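Local coordinates for extracellular solute-binding protein, family 5 (Chelativorans sp., PDB 6WM6) that binds EDTA and other aminopolycarboxylates in the periplasm, probably handing them to an ABC transporter for uptake, at residues Y307-N312 against F454-N459; A315-D320 against K402-L407; R324-T329 against G382-A387; G368-G373 against A518-A523; G393-D398 against G433-L438. All blocks are in the same frame, centred on the assembly; numbering follows the deposited sequence.

In the fold
All five contacts lie on the same side of the chain's centre. Interaction 1 is buried, as are 3 and 4: two antiparallel strands joined by backbone hydrogen bonds and flanked by apolar side chains. Interactions 2 and 3 are apolar across the contact, 3 buried and 2 partly open; both involve the stretch that follows strand 305-311, first the turn 315-320 and then helix 321-330. Interaction 4 ties the end of helix 504-521 to the loop 370-373 with a salt bridge and a tyrosine bond, and that helix leads into the strand that pairs with 307-311. Interaction 5, peripheral like 2, rests on one backbone bond, water and a leucine pair, next to residues 402-407.

Interaction 1. Residues Y307-N312 against F454-N459; sequences YFMGLN and FDLHLN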
# COMPACT_ATOMS: atom_id res chain seq x y z
N TYR A 307 -7.39 -1.87 8.26
CA TYR A 307 -8.55 -2.72 8.20
C TYR A 307 -9.81 -1.89 8.10
O TYR A 307 -9.93 -0.81 8.71
CB TYR A 307 -8.68 -3.56 9.46
CG TYR A 307 -7.74 -4.72 9.58
CD1 TYR A 307 -7.76 -5.75 8.65
CD2 TYR A 307 -6.84 -4.81 10.64
CE1 TYR A 307 -6.90 -6.81 8.76
CE2 TYR A 307 -5.98 -5.90 10.77
CZ TYR A 307 -6.04 -6.89 9.81
OH TYR A 307 -5.17 -7.97 9.92
N PHE A 308 -10.78 -2.43 7.37
CA PHE A 308 -12.09 -1.82 7.23
C PHE A 308 -13.12 -2.93 7.12
O PHE A 308 -12.82 -4.09 6.79
CB PHE A 308 -12.17 -0.93 5.98
CG PHE A 308 -12.02 -1.68 4.67
CD1 PHE A 308 -13.06 -2.42 4.16
CD2 PHE A 308 -10.84 -1.60 3.93
CE1 PHE A 308 -12.94 -3.10 2.93
CE2 PHE A 308 -10.73 -2.26 2.71
CZ PHE A 308 -11.77 -3.01 2.22
N MET A 309 -14.39 -2.55 7.35
CA MET A 309 -15.53 -3.35 6.93
C MET A 309 -16.31 -2.54 5.91
O MET A 309 -16.78 -1.43 6.20
CB MET A 309 -16.44 -3.71 8.09
CG MET A 309 -17.50 -4.72 7.65
SD MET A 309 -18.70 -5.12 8.92
CE MET A 309 -19.57 -3.57 9.10
N GLY A 310 -16.45 -3.08 4.70
CA GLY A 310 -17.26 -2.46 3.69
C GLY A 310 -18.66 -3.04 3.69
O GLY A 310 -18.87 -4.20 4.07
N LEU A 311 -19.62 -2.23 3.29
CA LEU A 311 -21.04 -2.58 3.32
C LEU A 311 -21.59 -2.39 1.91
O LEU A 311 -21.32 -1.38 1.27
CB LEU A 311 -21.81 -1.73 4.33
CG LEU A 311 -21.28 -1.79 5.77
CD1 LEU A 311 -20.22 -0.73 6.01
CD2 LEU A 311 -22.43 -1.62 6.77
N ASN A 312 -22.34 -3.39 1.44
CA ASN A 312 -22.79 -3.38 0.05
C ASN A 312 -23.99 -2.44 -0.10
O ASN A 312 -25.14 -2.82 0.07
CB ASN A 312 -23.16 -4.79 -0.35
CG ASN A 312 -23.50 -4.90 -1.81
OD1 ASN A 312 -23.63 -3.89 -2.49
ND2 ASN A 312 -23.62 -6.13 -2.29
N PHE A 454 -22.04 -10.51 -1.74
CA PHE A 454 -21.65 -10.19 -0.36
C PHE A 454 -22.59 -9.13 0.19
O PHE A 454 -23.22 -8.38 -0.55
CB PHE A 454 -20.19 -9.68 -0.26
CG PHE A 454 -20.02 -8.24 -0.67
CD1 PHE A 454 -20.10 -7.87 -2.00
CD2 PHE A 454 -19.81 -7.26 0.27
CE1 PHE A 454 -19.96 -6.56 -2.40
CE2 PHE A 454 -19.67 -5.93 -0.11
CZ PHE A 454 -19.74 -5.58 -1.44
N ASP A 455 -22.64 -9.04 1.51
CA ASP A 455 -23.27 -7.92 2.20
C ASP A 455 -22.29 -7.09 2.99
O ASP A 455 -22.40 -5.85 3.00
CB ASP A 455 -24.37 -8.46 3.12
CG ASP A 455 -25.39 -9.29 2.38
OD1 ASP A 455 -26.00 -8.76 1.42
OD2 ASP A 455 -25.55 -10.50 2.68
N LEU A 456 -21.31 -7.74 3.63
CA LEU A 456 -20.27 -7.09 4.42
C LEU A 456 -18.95 -7.73 4.02
O LEU A 456 -18.90 -8.92 3.67
CB LEU A 456 -20.51 -7.33 5.91
CG LEU A 456 -21.86 -6.86 6.47
CD1 LEU A 456 -22.03 -7.37 7.91
CD2 LEU A 456 -21.96 -5.36 6.45
N HIS A 457 -17.88 -6.94 4.03
CA HIS A 457 -16.57 -7.45 3.62
C HIS A 457 -15.48 -6.82 4.46
O HIS A 457 -15.39 -5.59 4.54
CB HIS A 457 -16.31 -7.16 2.13
CG HIS A 457 -15.01 -7.69 1.61
ND1 HIS A 457 -14.82 -9.03 1.35
CD2 HIS A 457 -13.84 -7.08 1.31
CE1 HIS A 457 -13.59 -9.21 0.89
NE2 HIS A 457 -12.98 -8.04 0.84
N LEU A 458 -14.65 -7.65 5.11
CA LEU A 458 -13.51 -7.19 5.90
C LEU A 458 -12.24 -7.36 5.09
O LEU A 458 -11.96 -8.45 4.59
CB LEU A 458 -13.39 -8.02 7.18
CG LEU A 458 -14.36 -7.80 8.30
CD1 LEU A 458 -14.30 -8.96 9.28
CD2 LEU A 458 -14.04 -6.50 9.01
N ASN A 459 -11.48 -6.29 4.97
CA ASN A 459 -10.23 -6.32 4.20
C ASN A 459 -9.40 -5.12 4.65
O ASN A 459 -9.67 -4.53 5.71
CB ASN A 459 -10.56 -6.34 2.69
CG ASN A 459 -9.52 -7.04 1.84
OD1 ASN A 459 -8.32 -6.94 2.07
ND2 ASN A 459 -10.00 -7.75 0.82
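A first torsion of 65° places CG of Phe308 between its own backbone N and carbonyl carbon, which carries the ring across to Asn459 on the opposite strand. There CZ of Phe308 lies 3.6 Å from CB of Asn459, and the carbonyl O of Asn459 stands over one ring face, offset toward the rim. At the other end, Asn312 holds CG anti to its N (chi1 -174°), and its amide stacks on the ring of Phe454. CB of Asn312 makes a CH-pi contact 4.0 Å from the Phe454 ring centroid, while ND2 of Asn312 gives a nearly straight bond (177°) of 2.9 Å to Phe454 O, which lies in the amide plane. Between these ends the strands pair antiparallel: Phe308 with Asn459 and Gly310 with His457 are hydrogen-bonded pairs, the shortest link being Gly310 N to His457 O at 2.7 Å. The non-hydrogen-bonded pairs put Met309, Leu311, Leu456 and Leu458 on one face, under helices 321-330 and 416-429; there CD2 of Leu456 touches CG of Leu311 at 3.7 Å. On the other face ND2 of Asn459 donates to NE2 of His457 (3.0 Å), and His457 ND1 is bonded to Ser410. With an alanine at Phe308, the CB and carbonyl of Asn459 would probably lose their cover and Phe461 its stacking partner. Alternate backbone groups are thus satisfied strand to strand, and the buried amide of Asn312, also bonded to Ser451 O and Lys314 N, fastens the strand's exit by polar bonds and ring stacking together.

Interaction 2. Residues A315-D320 against K402-L407; sequences AGPMSD and KPVSTL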
# COMPACT_ATOMS: atom_id res chain seq x y z
N ALA A 315 -26.70 -3.35 -3.36
CA ALA A 315 -27.68 -4.43 -3.47
C ALA A 315 -27.74 -5.22 -2.18
O ALA A 315 -26.80 -5.23 -1.39
CB ALA A 315 -27.33 -5.35 -4.65
N GLY A 316 -28.86 -5.90 -1.99
CA GLY A 316 -29.05 -6.70 -0.80
C GLY A 316 -29.46 -5.85 0.39
O GLY A 316 -29.74 -4.66 0.26
N PRO A 317 -29.50 -6.47 1.57
CA PRO A 317 -30.00 -5.75 2.76
C PRO A 317 -29.27 -4.45 3.05
O PRO A 317 -29.88 -3.48 3.52
CB PRO A 317 -29.81 -6.76 3.90
CG PRO A 317 -29.77 -8.10 3.23
CD PRO A 317 -29.20 -7.89 1.85
N MET A 318 -27.96 -4.40 2.81
CA MET A 318 -27.18 -3.19 3.09
C MET A 318 -27.40 -2.07 2.09
O MET A 318 -26.81 -1.00 2.25
CB MET A 318 -25.71 -3.55 3.20
CG MET A 318 -25.40 -4.48 4.36
SD MET A 318 -25.85 -3.71 5.95
CE MET A 318 -26.07 -5.21 6.88
N SER A 319 -28.25 -2.28 1.09
CA SER A 319 -28.64 -1.13 0.26
C SER A 319 -29.49 -0.11 1.01
O SER A 319 -29.65 1.01 0.53
CB SER A 319 -29.33 -1.60 -1.02
OG SER A 319 -30.55 -2.23 -0.73
N ASP A 320 -30.02 -0.46 2.18
CA ASP A 320 -30.77 0.48 3.01
C ASP A 320 -29.80 1.14 3.99
O ASP A 320 -29.21 0.47 4.86
CB ASP A 320 -31.88 -0.24 3.76
CG ASP A 320 -32.74 0.70 4.59
OD1 ASP A 320 -32.47 1.92 4.67
OD2 ASP A 320 -33.74 0.23 5.19
N LYS A 402 -40.92 -9.00 5.89
CA LYS A 402 -40.17 -10.22 5.57
C LYS A 402 -38.87 -10.26 6.37
O LYS A 402 -38.19 -9.24 6.51
CB LYS A 402 -39.82 -10.22 4.08
CG LYS A 402 -39.06 -11.46 3.62
CD LYS A 402 -38.87 -11.47 2.10
CE LYS A 402 -38.21 -12.75 1.62
NZ LYS A 402 -38.17 -12.86 0.13
N PRO A 403 -38.49 -11.42 6.91
CA PRO A 403 -37.23 -11.49 7.66
C PRO A 403 -36.06 -11.00 6.81
O PRO A 403 -35.96 -11.33 5.62
CB PRO A 403 -37.10 -12.97 8.00
CG PRO A 403 -38.53 -13.47 8.02
CD PRO A 403 -39.20 -12.71 6.91
N VAL A 404 -35.20 -10.20 7.42
CA VAL A 404 -33.94 -9.83 6.78
C VAL A 404 -33.11 -11.10 6.59
O VAL A 404 -33.01 -11.95 7.48
CB VAL A 404 -33.19 -8.79 7.61
CG1 VAL A 404 -31.83 -8.50 6.99
CG2 VAL A 404 -34.01 -7.49 7.70
N SER A 405 -32.52 -11.23 5.40
CA SER A 405 -31.70 -12.39 5.11
C SER A 405 -30.48 -12.46 6.03
O SER A 405 -30.01 -11.45 6.55
CB SER A 405 -31.21 -12.32 3.67
OG SER A 405 -32.29 -12.36 2.76
N THR A 406 -29.98 -13.69 6.19
CA THR A 406 -28.66 -13.87 6.82
C THR A 406 -27.62 -13.10 6.01
O THR A 406 -27.60 -13.17 4.77
CB THR A 406 -28.32 -15.34 6.88
OG1 THR A 406 -29.27 -16.02 7.72
CG2 THR A 406 -26.93 -15.56 7.42
N LEU A 407 -26.78 -12.34 6.71
CA LEU A 407 -25.80 -11.48 6.06
C LEU A 407 -24.55 -12.26 5.71
O LEU A 407 -24.02 -13.00 6.54
CB LEU A 407 -25.45 -10.34 7.00
CG LEU A 407 -26.62 -9.48 7.47
CD1 LEU A 407 -26.12 -8.41 8.42
CD2 LEU A 407 -27.34 -8.86 6.30
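The pyrrolidine ring of Pro317 is met at its CB-CG side by two partners on opposite sides of its mean plane. Leu407 CD2 lies 4.0 Å from CG of Pro317, and Val404 CG1, across the plane, 4.1 Å from CB of Pro317. Asp455 packs on CD from the Leu407 side, and Leu323 of the following helix also touches the ring. The ring and the Leu407 branch run antiparallel alongside one another. Met318 brings a second apolar probe: its chain leaves with CG anti to the carbonyl carbon (chi1 -64°) and bends at the next bond (chi2 -61°). CE thereby reaches CD1 of Leu407 at 3.6 Å, Met318 lying roughly perpendicular to Leu407. Every contact across the pair is carbon on carbon, so Leu407 is gripped by van der Waals packing from two consecutive residues. The turn holding them is braced internally, since the O of Gly316 accepts both N and OG of Ser319, the latter at 2.7 Å. The arrangement is that of a short 3-10 turn leading through an N-cap, Asp320 bonded to Ala322 N, into helix 321-330, and it is packed against the loop that enters strand 407-410 of the large mixed sheet.

Interaction 3. Residues R324-T329 against G382-A387; sequences RKAVLT and GILSEA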
# COMPACT_ATOMS: atom_id res chain seq x y z
N ARG A 324 -27.35 -0.07 7.38
CA ARG A 324 -25.91 0.20 7.48
C ARG A 324 -25.59 0.95 8.75
O ARG A 324 -24.69 0.55 9.52
CB ARG A 324 -25.42 0.99 6.27
CG ARG A 324 -25.59 0.24 4.96
CD ARG A 324 -24.72 0.80 3.83
NE ARG A 324 -24.91 2.21 3.46
CZ ARG A 324 -25.80 2.64 2.57
NH1 ARG A 324 -26.65 1.80 2.01
NH2 ARG A 324 -25.83 3.92 2.25
N LYS A 325 -26.31 2.05 9.00
CA LYS A 325 -26.01 2.85 10.18
C LYS A 325 -26.28 2.09 11.47
O LYS A 325 -25.53 2.23 12.44
CB LYS A 325 -26.77 4.17 10.14
CG LYS A 325 -26.27 5.07 9.03
CD LYS A 325 -26.94 6.43 8.98
CE LYS A 325 -26.26 7.25 7.90
NZ LYS A 325 -26.77 8.64 7.78
N ALA A 326 -27.33 1.27 11.49
CA ALA A 326 -27.61 0.51 12.70
C ALA A 326 -26.51 -0.50 12.98
O ALA A 326 -26.03 -0.63 14.12
CB ALA A 326 -28.96 -0.21 12.56
N VAL A 327 -26.06 -1.21 11.95
CA VAL A 327 -24.96 -2.17 12.12
C VAL A 327 -23.71 -1.46 12.63
O VAL A 327 -23.06 -1.93 13.58
CB VAL A 327 -24.72 -2.94 10.81
CG1 VAL A 327 -23.34 -3.61 10.79
CG2 VAL A 327 -25.85 -3.94 10.59
N LEU A 328 -23.36 -0.34 12.01
CA LEU A 328 -22.13 0.34 12.42
C LEU A 328 -22.23 0.89 13.84
O LEU A 328 -21.24 0.90 14.57
CB LEU A 328 -21.78 1.46 11.45
CG LEU A 328 -21.48 1.04 10.00
CD1 LEU A 328 -20.93 2.21 9.23
CD2 LEU A 328 -20.57 -0.16 9.98
N THR A 329 -23.43 1.30 14.26
CA THR A 329 -23.62 1.82 15.61
C THR A 329 -23.52 0.70 16.65
O THR A 329 -22.97 0.92 17.74
CB THR A 329 -24.97 2.52 15.67
OG1 THR A 329 -24.97 3.63 14.76
CG2 THR A 329 -25.29 3.05 17.08
N GLY A 382 -33.04 1.82 17.76
CA GLY A 382 -33.84 2.98 17.43
C GLY A 382 -33.75 3.35 15.96
O GLY A 382 -34.75 3.68 15.33
N ILE A 383 -32.54 3.31 15.40
CA ILE A 383 -32.36 3.58 13.98
C ILE A 383 -33.22 2.63 13.16
O ILE A 383 -33.88 3.02 12.20
CB ILE A 383 -30.87 3.47 13.61
CG1 ILE A 383 -30.08 4.61 14.28
CG2 ILE A 383 -30.69 3.52 12.11
CD1 ILE A 383 -28.57 4.42 14.25
N LEU A 384 -33.20 1.35 13.53
CA LEU A 384 -33.99 0.37 12.79
C LEU A 384 -35.48 0.63 12.94
O LEU A 384 -36.22 0.59 11.95
CB LEU A 384 -33.65 -1.04 13.30
CG LEU A 384 -32.23 -1.48 12.91
CD1 LEU A 384 -31.89 -2.79 13.60
CD2 LEU A 384 -32.09 -1.61 11.41
N SER A 385 -35.95 0.86 14.17
CA SER A 385 -37.37 1.11 14.40
C SER A 385 -37.83 2.32 13.61
O SER A 385 -38.91 2.30 13.00
CB SER A 385 -37.61 1.29 15.89
OG SER A 385 -38.98 1.60 16.13
N GLU A 386 -37.02 3.38 13.59
CA GLU A 386 -37.41 4.60 12.89
C GLU A 386 -37.44 4.43 11.38
O GLU A 386 -38.03 5.27 10.69
CB GLU A 386 -36.47 5.74 13.30
CG GLU A 386 -36.70 6.16 14.75
CD GLU A 386 -35.50 6.85 15.38
OE1 GLU A 386 -34.62 7.34 14.64
OE2 GLU A 386 -35.44 6.88 16.62
N ALA A 387 -36.82 3.38 10.85
CA ALA A 387 -36.92 3.05 9.44
C ALA A 387 -37.96 2.00 9.13
O ALA A 387 -38.12 1.64 7.96
CB ALA A 387 -35.53 2.58 8.94
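Ile383 carries this antiparallel helix pair, in which the axes of 324-329 and 382-386 pass 8.9 Å apart with their directions 166° from each other. Its CB lies 4.3 Å from CB of Ala326, the residue directly opposite. From there the branch CG2, anti to the backbone N, settles against Ala326, 4.1 Å from both its N and its CB. The other branch runs through CG1, and the chain stays extended at the second torsion (chi2 166°), which carries CD1 further along the partner helix. The tip meets OG1 of Thr329 at 3.7 Å and lies near the carbonyl O of Lys325. Leu384, one residue on, reaches the same methyl: its CG comes within 3.5 Å of CB of Ala326. The small alanine therefore lets the two helices approach, with Ile383 and Leu384 both resting on it. The opposite flank of helix 321-330, with Val327 and Leu328, packs on Met309 of the sheet, so this contact adds an outer helical layer. The hydroxyl under CD1 of Ile383 is itself occupied: OG1 of Thr329 donates to Lys325 O at 2.8 Å, reaching it from the face opposite to Thr329 N.

Interaction 4. Residues G368-G373 against A518-A523; sequences GARGYG and AMDYAA
Arg370 grips Asp520 side-on with two nitrogens, both on a single oxygen. NE of Arg370 donates to OD1 of Asp520 at 2.7 Å on the anti side but tilted out of the carboxylate plane, and NH2 reaches this OD1 at 3.0 Å from the same face, further above it. OD1 lies in the guanidinium plane, but the two flat groups are turned 38° apart. Beneath, CB of Met519 covers one face of the guanidinium, lying 3.7 Å from CD of Arg370. Tyr372 adds a second polar link: its OH donates to Met519 O at 2.8 Å, an oxygen at the ring edge. One ring face of Tyr372 carries CB of Arg370 over its centre. CE of Met519, folded back by bends at two successive bonds, meets CD2 of Tyr372 at 3.8 Å, and CB of Ala522 touches the hydroxyl. Further out, Glu516 forms a second salt bridge with NH2 of Arg370, and Arg366 O receives NH1. A leucine at Arg370 would probably leave the carboxylates of Asp520 and Glu516 without their shared cation. Gly371, with positive phi, closes a Schellman motif at the end of the short helix and turns the chain toward Tyr372. These bonds pin the loop where helix 504-521 ends: Tyr372 also packs on Lys325 and Leu328 of helix 321-330 and on Phe525 of strand 524-537, and Gly373 is backbone-bonded to Leu328.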
# COMPACT_ATOMS: atom_id res chain seq x y z
N GLY A 368 -16.67 7.98 15.05
CA GLY A 368 -17.27 8.13 16.36
C GLY A 368 -18.19 9.32 16.46
O GLY A 368 -19.16 9.29 17.21
N ALA A 369 -17.90 10.38 15.70
CA ALA A 369 -18.76 11.55 15.70
C ALA A 369 -20.18 11.20 15.28
O ALA A 369 -21.13 11.89 15.65
CB ALA A 369 -18.21 12.62 14.77
N ARG A 370 -20.35 10.13 14.52
CA ARG A 370 -21.65 9.69 14.03
C ARG A 370 -22.23 8.56 14.84
O ARG A 370 -23.29 8.04 14.50
CB ARG A 370 -21.50 9.27 12.56
CG ARG A 370 -21.35 10.48 11.66
CD ARG A 370 -20.65 10.17 10.32
NE ARG A 370 -20.61 11.41 9.55
CZ ARG A 370 -19.77 12.42 9.78
NH1 ARG A 370 -18.81 12.30 10.69
NH2 ARG A 370 -19.90 13.54 9.08
N GLY A 371 -21.57 8.17 15.93
CA GLY A 371 -22.00 7.07 16.76
C GLY A 371 -21.58 5.72 16.26
O GLY A 371 -21.90 4.70 16.90
N TYR A 372 -20.88 5.65 15.13
CA TYR A 372 -20.43 4.36 14.64
C TYR A 372 -19.35 3.81 15.56
O TYR A 372 -18.48 4.56 16.04
CB TYR A 372 -19.87 4.46 13.23
CG TYR A 372 -20.73 5.13 12.17
CD1 TYR A 372 -22.11 5.28 12.30
CD2 TYR A 372 -20.13 5.63 11.02
CE1 TYR A 372 -22.86 5.91 11.31
CE2 TYR A 372 -20.86 6.25 10.04
CZ TYR A 372 -22.22 6.39 10.18
OH TYR A 372 -22.93 7.05 9.20
N GLY A 373 -19.38 2.52 15.80
CA GLY A 373 -18.35 1.88 16.63
C GLY A 373 -18.52 2.08 18.12
O GLY A 373 -17.63 1.69 18.88
N ALA A 518 -18.53 10.87 3.07
CA ALA A 518 -18.36 9.43 2.92
C ALA A 518 -18.79 8.71 4.19
O ALA A 518 -19.42 7.65 4.13
CB ALA A 518 -16.90 9.13 2.59
N MET A 519 -18.48 9.26 5.36
CA MET A 519 -18.93 8.64 6.59
C MET A 519 -20.43 8.77 6.78
O MET A 519 -21.05 7.84 7.32
CB MET A 519 -18.16 9.23 7.76
CG MET A 519 -16.67 8.88 7.71
SD MET A 519 -16.32 7.10 7.47
CE MET A 519 -17.09 6.58 8.95
N ASP A 520 -21.04 9.86 6.32
CA ASP A 520 -22.49 9.97 6.36
C ASP A 520 -23.15 8.80 5.62
O ASP A 520 -24.23 8.33 6.01
CB ASP A 520 -22.95 11.28 5.69
CG ASP A 520 -22.65 12.52 6.50
OD1 ASP A 520 -22.37 12.44 7.72
OD2 ASP A 520 -22.72 13.61 5.88
N TYR A 521 -22.53 8.33 4.52
CA TYR A 521 -23.14 7.31 3.67
C TYR A 521 -23.03 5.91 4.28
O TYR A 521 -23.79 5.02 3.90
CB TYR A 521 -22.46 7.36 2.30
CG TYR A 521 -23.09 6.54 1.21
CD1 TYR A 521 -24.34 6.86 0.71
CD2 TYR A 521 -22.43 5.45 0.67
CE1 TYR A 521 -24.94 6.09 -0.31
CE2 TYR A 521 -23.00 4.70 -0.34
CZ TYR A 521 -24.23 5.02 -0.82
OH TYR A 521 -24.80 4.24 -1.82
N ALA A 522 -22.08 5.70 5.19
CA ALA A 522 -22.00 4.49 5.99
C ALA A 522 -21.82 3.22 5.16
O ALA A 522 -22.35 2.16 5.49
CB ALA A 522 -23.20 4.36 6.94
N ALA A 523 -21.04 3.31 4.08
CA ALA A 523 -20.68 2.14 3.28
C ALA A 523 -19.26 1.64 3.55
O ALA A 523 -18.87 0.59 3.02
CB ALA A 523 -20.85 2.43 1.78

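Interaction 5. Residues G393-D398 against G433-L438; sequences GGSLLD and GLKTDL
Gly433 opens the contact through its backbone. Its O accepts N of Leu396 at 3.0 Å, the N-H pointing fairly well at the oxygen (157°) while the carbonyl meets it at a marked bend, with a C=O...N angle of 119°. CA of Gly433 lies 3.5 Å from O of Gly394 in a CA-H...O contact. A side chain would not fit at this glycine: a CB would fall 2.7 Å from N of Leu396, a clash, and would also press on the preceding carbonyl. A water sits 2.7 Å from O of Gly394, with a weak, longer bond to O of Gly433. Leu434 follows with the apolar part. Leu396 carries its CG anti to the backbone N, which turns CD2 toward the neighbour, and this CD2 meets CD2 of Leu434 at 3.8 Å, the two leucines running alongside each other in the same direction. Leu323 and Val327 of helix 321-330, together with Val404, also pack on Leu434. Lys435 stretches its chain out so that NZ comes 4.1 Å from OG of Ser395, too far for a bond. Its backbone pairs with Leu407, and from Thr436 onward the chain runs as a strand parallel to 407-410. The chemistry is accordingly split: one backbone bond and a water only weakly bound to Gly433 join the more open side, leucine packing secures the inner side, and the lack of a side chain at Gly433 lets Leu396 N reach its O.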
# COMPACT_ATOMS: atom_id res chain seq x y z
N GLY A 393 -39.73 -12.64 17.20
CA GLY A 393 -39.17 -13.95 17.52
C GLY A 393 -37.67 -13.98 17.41
O GLY A 393 -37.10 -14.99 16.97
N GLY A 394 -37.00 -12.90 17.81
CA GLY A 394 -35.55 -12.84 17.75
C GLY A 394 -34.96 -12.62 16.38
O GLY A 394 -33.73 -12.64 16.24
N SER A 395 -35.79 -12.41 15.35
CA SER A 395 -35.31 -12.15 14.00
C SER A 395 -35.79 -10.77 13.55
O SER A 395 -36.93 -10.38 13.81
CB SER A 395 -35.82 -13.21 13.03
OG SER A 395 -35.23 -14.48 13.31
N LEU A 396 -34.91 -10.05 12.87
CA LEU A 396 -35.24 -8.73 12.36
C LEU A 396 -36.06 -8.86 11.08
O LEU A 396 -35.72 -9.62 10.18
CB LEU A 396 -33.96 -7.94 12.08
CG LEU A 396 -34.16 -6.46 11.75
CD1 LEU A 396 -34.71 -5.73 12.95
CD2 LEU A 396 -32.86 -5.83 11.23
N LEU A 397 -37.16 -8.10 11.02
CA LEU A 397 -38.00 -8.02 9.83
C LEU A 397 -37.79 -6.69 9.13
O LEU A 397 -37.69 -5.64 9.78
CB LEU A 397 -39.49 -8.11 10.22
CG LEU A 397 -39.93 -9.28 11.09
CD1 LEU A 397 -41.43 -9.20 11.35
CD2 LEU A 397 -39.57 -10.60 10.44
N ASP A 398 -37.73 -6.73 7.80
CA ASP A 398 -37.65 -5.50 7.01
C ASP A 398 -39.02 -4.80 7.07
O ASP A 398 -40.01 -5.37 7.55
CB ASP A 398 -37.17 -5.80 5.59
CG ASP A 398 -38.15 -6.57 4.75
OD1 ASP A 398 -39.37 -6.59 5.03
OD2 ASP A 398 -37.70 -7.20 3.74
N GLY A 433 -31.18 -8.85 15.95
CA GLY A 433 -31.94 -9.84 15.21
C GLY A 433 -31.33 -10.24 13.90
O GLY A 433 -32.03 -10.78 13.03
N LEU A 434 -30.03 -9.97 13.70
CA LEU A 434 -29.32 -10.31 12.48
C LEU A 434 -28.42 -11.51 12.70
O LEU A 434 -27.87 -11.73 13.78
CB LEU A 434 -28.45 -9.12 12.06
CG LEU A 434 -29.26 -7.89 11.63
CD1 LEU A 434 -28.34 -6.67 11.52
CD2 LEU A 434 -29.96 -8.14 10.31
N LYS A 435 -28.31 -12.32 11.64
CA LYS A 435 -27.40 -13.46 11.61
C LYS A 435 -26.38 -13.24 10.51
O LYS A 435 -26.59 -12.44 9.59
CB LYS A 435 -28.15 -14.76 11.32
CG LYS A 435 -29.20 -15.12 12.36
CD LYS A 435 -30.12 -16.22 11.84
CE LYS A 435 -31.32 -16.42 12.75
NZ LYS A 435 -32.44 -17.15 12.08
N THR A 436 -25.27 -13.95 10.59
CA THR A 436 -24.24 -13.86 9.58
C THR A 436 -23.78 -15.24 9.12
O THR A 436 -23.91 -16.24 9.84
CB THR A 436 -23.01 -13.10 10.05
OG1 THR A 436 -22.29 -13.90 10.99
CG2 THR A 436 -23.43 -11.79 10.69
N ASP A 437 -23.27 -15.27 7.90
CA ASP A 437 -22.54 -16.41 7.35
C ASP A 437 -21.14 -15.91 7.05
O ASP A 437 -20.97 -14.95 6.28
CB ASP A 437 -23.18 -16.93 6.06
CG ASP A 437 -24.35 -17.87 6.32
OD1 ASP A 437 -24.43 -18.43 7.44
OD2 ASP A 437 -25.16 -18.06 5.40
N LEU A 438 -20.13 -16.51 7.68
CA LEU A 438 -18.75 -16.08 7.51
C LEU A 438 -18.14 -16.84 6.34
O LEU A 438 -18.15 -18.07 6.33
CB LEU A 438 -17.96 -16.33 8.79
CG LEU A 438 -18.50 -15.60 10.03
CD1 LEU A 438 -17.57 -15.77 11.22
CD2 LEU A 438 -18.75 -14.12 9.76
O HOH W 1 -31.83 -13.67 14.55